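Local atomic coordinates of Co-type Nitrile Hydratase beta subunit (Pseudomonas putida, PDB entry 3QYH), a protein that forms, as the beta subunit, part of a cobalt-type nitrile hydratase, the enzyme family that hydrates nitriles to the corresponding amides. Residues F168-T173 with H181-Y186; V185-F190 with T206-L211. All coordinates share one frame; numbering follows the deposited sequence.

Contact 1 of 2, residues F168-T173 with H181-Y186; sequences FVTPDT and HPQHVY
Phe168 ends strand 158-168 against Gln183 as an antiparallel hydrogen-bonded pair: its N bonds Gln183 O at 2.9 Å, and its O receives Gln183 N at 3.0 Å. The same Phe168 O lies 3.2 Å from Pro182 CA, a CA-H...O contact. With CG beside its own backbone N (chi1 -70°), the Phe168 side chain crosses that of Val185 at about a right angle, CD2 meeting CG2 at 3.8 Å; apolar side chains of the partner subunit also pack on Phe168 and on Val185. Val169 turns its side chain away from 181-186 as the chain leaves the sheet. The hydroxyl of Thr170 then donates to His181 O, with OG1 2.7 Å away and lying 39° above the carbonyl plane, and accepts from Gln183 NE2 at 2.9 Å, a bond close to the amide plane. Beyond CG the glutamine chain is extended (chi2 -179°), which carries its amide to the threonine, while its OE1 takes Asp214 N. One turn of helix later, Thr173 comes up to His181, its CG2 and OG1 each 3.7 Å from CD2 at the open end of the contact, while its OG1 is hydrogen-bonded to Gly179 O. Both the amide of Gln183 and the hydroxyl of Thr170, two buried polar groups, are thus bonded in a fixed sense, which probably holds the amide from flipping and ties the start of helix 171-174 to the incoming strand.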
# COMPACT_ATOMS: atom_id res chain seq x y z
N PHE B 168 -3.68 -11.04 -13.39
CA PHE B 168 -4.42 -10.28 -12.38
C PHE B 168 -5.57 -9.51 -12.99
O PHE B 168 -5.57 -9.20 -14.19
CB PHE B 168 -3.48 -9.29 -11.67
CG PHE B 168 -2.47 -9.95 -10.78
CD1 PHE B 168 -2.74 -10.16 -9.44
CD2 PHE B 168 -1.26 -10.40 -11.30
CE1 PHE B 168 -1.81 -10.79 -8.60
CE2 PHE B 168 -0.34 -11.05 -10.48
CZ PHE B 168 -0.61 -11.24 -9.13
N VAL B 169 -6.56 -9.19 -12.17
CA VAL B 169 -7.62 -8.28 -12.55
C VAL B 169 -7.02 -6.97 -13.08
O VAL B 169 -5.96 -6.54 -12.62
CB VAL B 169 -8.51 -7.94 -11.32
CG1 VAL B 169 -9.48 -6.78 -11.63
CG2 VAL B 169 -9.27 -9.20 -10.84
N THR B 170 -7.69 -6.34 -14.04
CA THR B 170 -7.30 -5.02 -14.53
C THR B 170 -8.13 -3.93 -13.84
O THR B 170 -9.36 -3.86 -14.01
CB THR B 170 -7.50 -4.93 -16.07
OG1 THR B 170 -6.64 -5.86 -16.72
CG2 THR B 170 -7.20 -3.50 -16.58
N PRO B 171 -7.45 -3.04 -13.10
CA PRO B 171 -8.15 -1.99 -12.34
C PRO B 171 -8.84 -0.99 -13.25
O PRO B 171 -9.91 -0.52 -12.90
CB PRO B 171 -7.03 -1.31 -11.54
CG PRO B 171 -5.90 -2.25 -11.59
CD PRO B 171 -6.00 -2.95 -12.91
N ASP B 172 -8.26 -0.69 -14.42
CA ASP B 172 -8.85 0.30 -15.32
C ASP B 172 -10.28 -0.06 -15.71
O ASP B 172 -11.12 0.82 -15.89
CB ASP B 172 -8.03 0.46 -16.61
CG ASP B 172 -6.57 0.77 -16.33
OD1 ASP B 172 -6.04 1.72 -16.95
OD2 ASP B 172 -5.94 0.06 -15.51
N THR B 173 -10.56 -1.35 -15.86
CA THR B 173 -11.91 -1.77 -16.20
C THR B 173 -12.75 -2.08 -14.95
O THR B 173 -13.94 -1.79 -14.89
CB THR B 173 -11.88 -2.99 -17.13
OG1 THR B 173 -11.01 -3.99 -16.58
CG2 THR B 173 -11.34 -2.58 -18.51
N HIS B 181 -11.27 -8.19 -17.05
CA HIS B 181 -10.28 -8.27 -18.14
C HIS B 181 -8.89 -8.67 -17.69
O HIS B 181 -7.94 -7.93 -17.87
CB HIS B 181 -10.22 -6.96 -18.91
CG HIS B 181 -11.48 -6.64 -19.63
ND1 HIS B 181 -11.71 -7.03 -20.94
CD2 HIS B 181 -12.60 -6.01 -19.23
CE1 HIS B 181 -12.91 -6.63 -21.31
NE2 HIS B 181 -13.47 -6.00 -20.29
N PRO B 182 -8.77 -9.86 -17.10
CA PRO B 182 -7.50 -10.24 -16.48
C PRO B 182 -6.35 -10.36 -17.50
O PRO B 182 -6.56 -10.80 -18.63
CB PRO B 182 -7.80 -11.61 -15.84
CG PRO B 182 -9.27 -11.71 -15.83
CD PRO B 182 -9.80 -10.90 -16.95
N GLN B 183 -5.16 -9.96 -17.09
CA GLN B 183 -4.00 -9.98 -17.97
C GLN B 183 -2.77 -10.01 -17.08
O GLN B 183 -2.87 -9.87 -15.86
CB GLN B 183 -3.99 -8.76 -18.90
CG GLN B 183 -3.90 -7.41 -18.16
CD GLN B 183 -3.91 -6.20 -19.08
OE1 GLN B 183 -3.19 -6.16 -20.09
NE2 GLN B 183 -4.71 -5.19 -18.73
N HIS B 184 -1.61 -10.21 -17.69
CA HIS B 184 -0.37 -10.26 -16.95
C HIS B 184 0.05 -8.91 -16.36
O HIS B 184 -0.21 -7.84 -16.94
CB HIS B 184 0.75 -10.83 -17.81
CG HIS B 184 0.67 -12.32 -17.98
ND1 HIS B 184 1.50 -13.19 -17.31
CD2 HIS B 184 -0.18 -13.09 -18.69
CE1 HIS B 184 1.20 -14.43 -17.64
NE2 HIS B 184 0.17 -14.40 -18.47
N VAL B 185 0.70 -8.99 -15.21
CA VAL B 185 1.32 -7.84 -14.56
C VAL B 185 2.80 -8.13 -14.46
O VAL B 185 3.21 -9.24 -14.07
CB VAL B 185 0.73 -7.62 -13.15
CG1 VAL B 185 1.55 -6.58 -12.38
CG2 VAL B 185 -0.73 -7.20 -13.25
N TYR B 186 3.63 -7.16 -14.83
CA TYR B 186 5.07 -7.34 -14.80
C TYR B 186 5.67 -6.29 -13.88
O TYR B 186 5.17 -5.16 -13.81
CB TYR B 186 5.68 -7.13 -16.19
CG TYR B 186 5.02 -7.90 -17.32
CD1 TYR B 186 3.94 -7.37 -18.03
CD2 TYR B 186 5.49 -9.16 -17.70
CE1 TYR B 186 3.34 -8.08 -19.06
CE2 TYR B 186 4.91 -9.87 -18.74
CZ TYR B 186 3.85 -9.33 -19.41
OH TYR B 186 3.25 -10.01 -20.44

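Contact 2 of 2, residues V185-F190 with T206-L211; sequences VYTVSF and TIRVDL
Thr187 and Asp210 face each other as a non-hydrogen-bonded pair and are joined through their side chains: Thr187 OG1 donates to Asp210 OD2 at 2.6 Å, reaching it from above the carboxylate plane (39° out of it). His165 NE2 also bonds this hydroxyl, and an aromatic side chain of the partner subunit holds Asp210 OD1. With Thr187 OG1 anti to the carbonyl carbon (chi1 -61°), CG2 falls anti to the backbone N and meets Arg208 CB at 3.6 Å. A valine at Thr187 would probably leave Asp210 OD2 and His165 without their shared hydroxyl and the carboxylate less firmly oriented. Six backbone hydrogen bonds link Tyr186 with Leu211, Val188 with Val209 and Phe190 with Ile207, and the side chains of these pairs form the densely packed face. There the Phe190 ring lies obliquely to Val209, with CE1 3.9 Å from CG2, while Leu211 CD1 comes to the ring edge, 4.1 Å from CZ. The same methyl sits 4.1 Å from Val188 CG2. The other face is looser toward Ser189 and Arg208, both partly exposed: Ser189 CB is 4.0 Å from Arg208 CG, and the arginine runs extended past it with its buried NE lacking a partner. Strand 158-168 flanks 185-190 on its far side, Val137 and Val139 of strand 136-139 and Leu195 of helix 192-196 cover the apolar face, and residues Thr206-Val209 pair in parallel with a strand of the partner subunit, so the sheet of this SH3-clan domain continues across the interface.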
# COMPACT_ATOMS: atom_id res chain seq x y z
N VAL B 185 0.70 -8.99 -15.21
CA VAL B 185 1.32 -7.84 -14.56
C VAL B 185 2.80 -8.13 -14.46
O VAL B 185 3.21 -9.24 -14.07
CB VAL B 185 0.73 -7.62 -13.15
CG1 VAL B 185 1.55 -6.58 -12.38
CG2 VAL B 185 -0.73 -7.20 -13.25
N TYR B 186 3.63 -7.16 -14.83
CA TYR B 186 5.07 -7.34 -14.80
C TYR B 186 5.67 -6.29 -13.88
O TYR B 186 5.17 -5.16 -13.81
CB TYR B 186 5.68 -7.13 -16.19
CG TYR B 186 5.02 -7.90 -17.32
CD1 TYR B 186 3.94 -7.37 -18.03
CD2 TYR B 186 5.49 -9.16 -17.70
CE1 TYR B 186 3.34 -8.08 -19.06
CE2 TYR B 186 4.91 -9.87 -18.74
CZ TYR B 186 3.85 -9.33 -19.41
OH TYR B 186 3.25 -10.01 -20.44
N THR B 187 6.75 -6.63 -13.18
CA THR B 187 7.61 -5.57 -12.65
C THR B 187 8.57 -5.11 -13.75
O THR B 187 9.25 -5.93 -14.37
CB THR B 187 8.43 -6.01 -11.43
OG1 THR B 187 7.55 -6.38 -10.37
CG2 THR B 187 9.31 -4.83 -10.94
N VAL B 188 8.60 -3.80 -13.99
CA VAL B 188 9.45 -3.24 -15.02
C VAL B 188 10.47 -2.34 -14.37
O VAL B 188 10.11 -1.52 -13.53
CB VAL B 188 8.64 -2.42 -16.02
CG1 VAL B 188 9.57 -1.75 -17.05
CG2 VAL B 188 7.58 -3.29 -16.70
N SER B 189 11.74 -2.48 -14.75
CA SER B 189 12.82 -1.72 -14.13
C SER B 189 13.25 -0.55 -15.04
O SER B 189 13.51 -0.74 -16.22
CB SER B 189 14.02 -2.63 -13.83
OG SER B 189 15.10 -1.92 -13.29
N PHE B 190 13.33 0.64 -14.47
CA PHE B 190 13.71 1.86 -15.19
C PHE B 190 14.96 2.41 -14.54
O PHE B 190 15.05 2.44 -13.32
CB PHE B 190 12.61 2.93 -15.07
CG PHE B 190 11.30 2.52 -15.67
CD1 PHE B 190 10.32 1.94 -14.88
CD2 PHE B 190 11.02 2.75 -17.01
CE1 PHE B 190 9.09 1.57 -15.42
CE2 PHE B 190 9.80 2.36 -17.57
CZ PHE B 190 8.82 1.79 -16.77
N THR B 206 17.78 2.50 -9.55
CA THR B 206 16.73 2.03 -10.44
C THR B 206 15.37 2.08 -9.73
O THR B 206 15.29 2.03 -8.49
CB THR B 206 16.99 0.59 -10.98
OG1 THR B 206 17.02 -0.35 -9.90
CG2 THR B 206 18.32 0.53 -11.72
N ILE B 207 14.32 2.20 -10.53
CA ILE B 207 12.96 2.31 -10.03
C ILE B 207 12.18 1.20 -10.68
O ILE B 207 12.17 1.08 -11.91
CB ILE B 207 12.31 3.66 -10.41
CG1 ILE B 207 13.06 4.82 -9.77
CG2 ILE B 207 10.85 3.68 -9.96
CD1 ILE B 207 14.38 5.20 -10.48
N ARG B 208 11.56 0.36 -9.86
CA ARG B 208 10.75 -0.73 -10.37
C ARG B 208 9.29 -0.36 -10.19
O ARG B 208 8.90 0.20 -9.16
CB ARG B 208 11.12 -2.05 -9.66
CG ARG B 208 12.48 -2.58 -10.16
CD ARG B 208 12.99 -3.83 -9.47
NE ARG B 208 14.25 -4.24 -10.09
CZ ARG B 208 14.68 -5.49 -10.16
NH1 ARG B 208 13.96 -6.48 -9.64
NH2 ARG B 208 15.83 -5.75 -10.77
N VAL B 209 8.49 -0.65 -11.21
CA VAL B 209 7.07 -0.32 -11.20
C VAL B 209 6.27 -1.51 -11.72
O VAL B 209 6.67 -2.15 -12.69
CB VAL B 209 6.77 0.92 -12.09
CG1 VAL B 209 5.33 1.41 -11.90
CG2 VAL B 209 7.77 2.06 -11.80
N ASP B 210 5.12 -1.79 -11.11
CA ASP B 210 4.30 -2.90 -11.58
C ASP B 210 3.24 -2.45 -12.58
O ASP B 210 2.38 -1.62 -12.28
CB ASP B 210 3.68 -3.67 -10.41
CG ASP B 210 4.74 -4.30 -9.51
OD1 ASP B 210 4.41 -4.69 -8.37
OD2 ASP B 210 5.92 -4.38 -9.95
N LEU B 211 3.29 -3.03 -13.78
CA LEU B 211 2.53 -2.50 -14.90
C LEU B 211 1.81 -3.63 -15.63
O LEU B 211 2.36 -4.72 -15.78
CB LEU B 211 3.46 -1.76 -15.85
CG LEU B 211 4.06 -0.49 -15.24
CD1 LEU B 211 5.22 0.02 -16.07
CD2 LEU B 211 2.99 0.63 -15.06

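How the contacts relate
Contacts 1 and 2 follow one another along strand 183-191, with centres about 15 Å apart, and share Val185 and Tyr186. In chain order, strand 158-168 runs into helix 171-174, the chain returns as 183-191, passes helix 192-196, and comes back as 206-212. Strand 183-191 is therefore the middle member of three consecutive antiparallel strands: contact 1 closes its beginning against the end of 158-168, and contact 2 pairs its later part with 206-212. Both belong to the C-terminal family region of the beta subunit. Together they connect the helical turn after the first strand to the strand that pairs with a strand of the partner subunit, and both contacts touch that subunit, contact 2 with more residues.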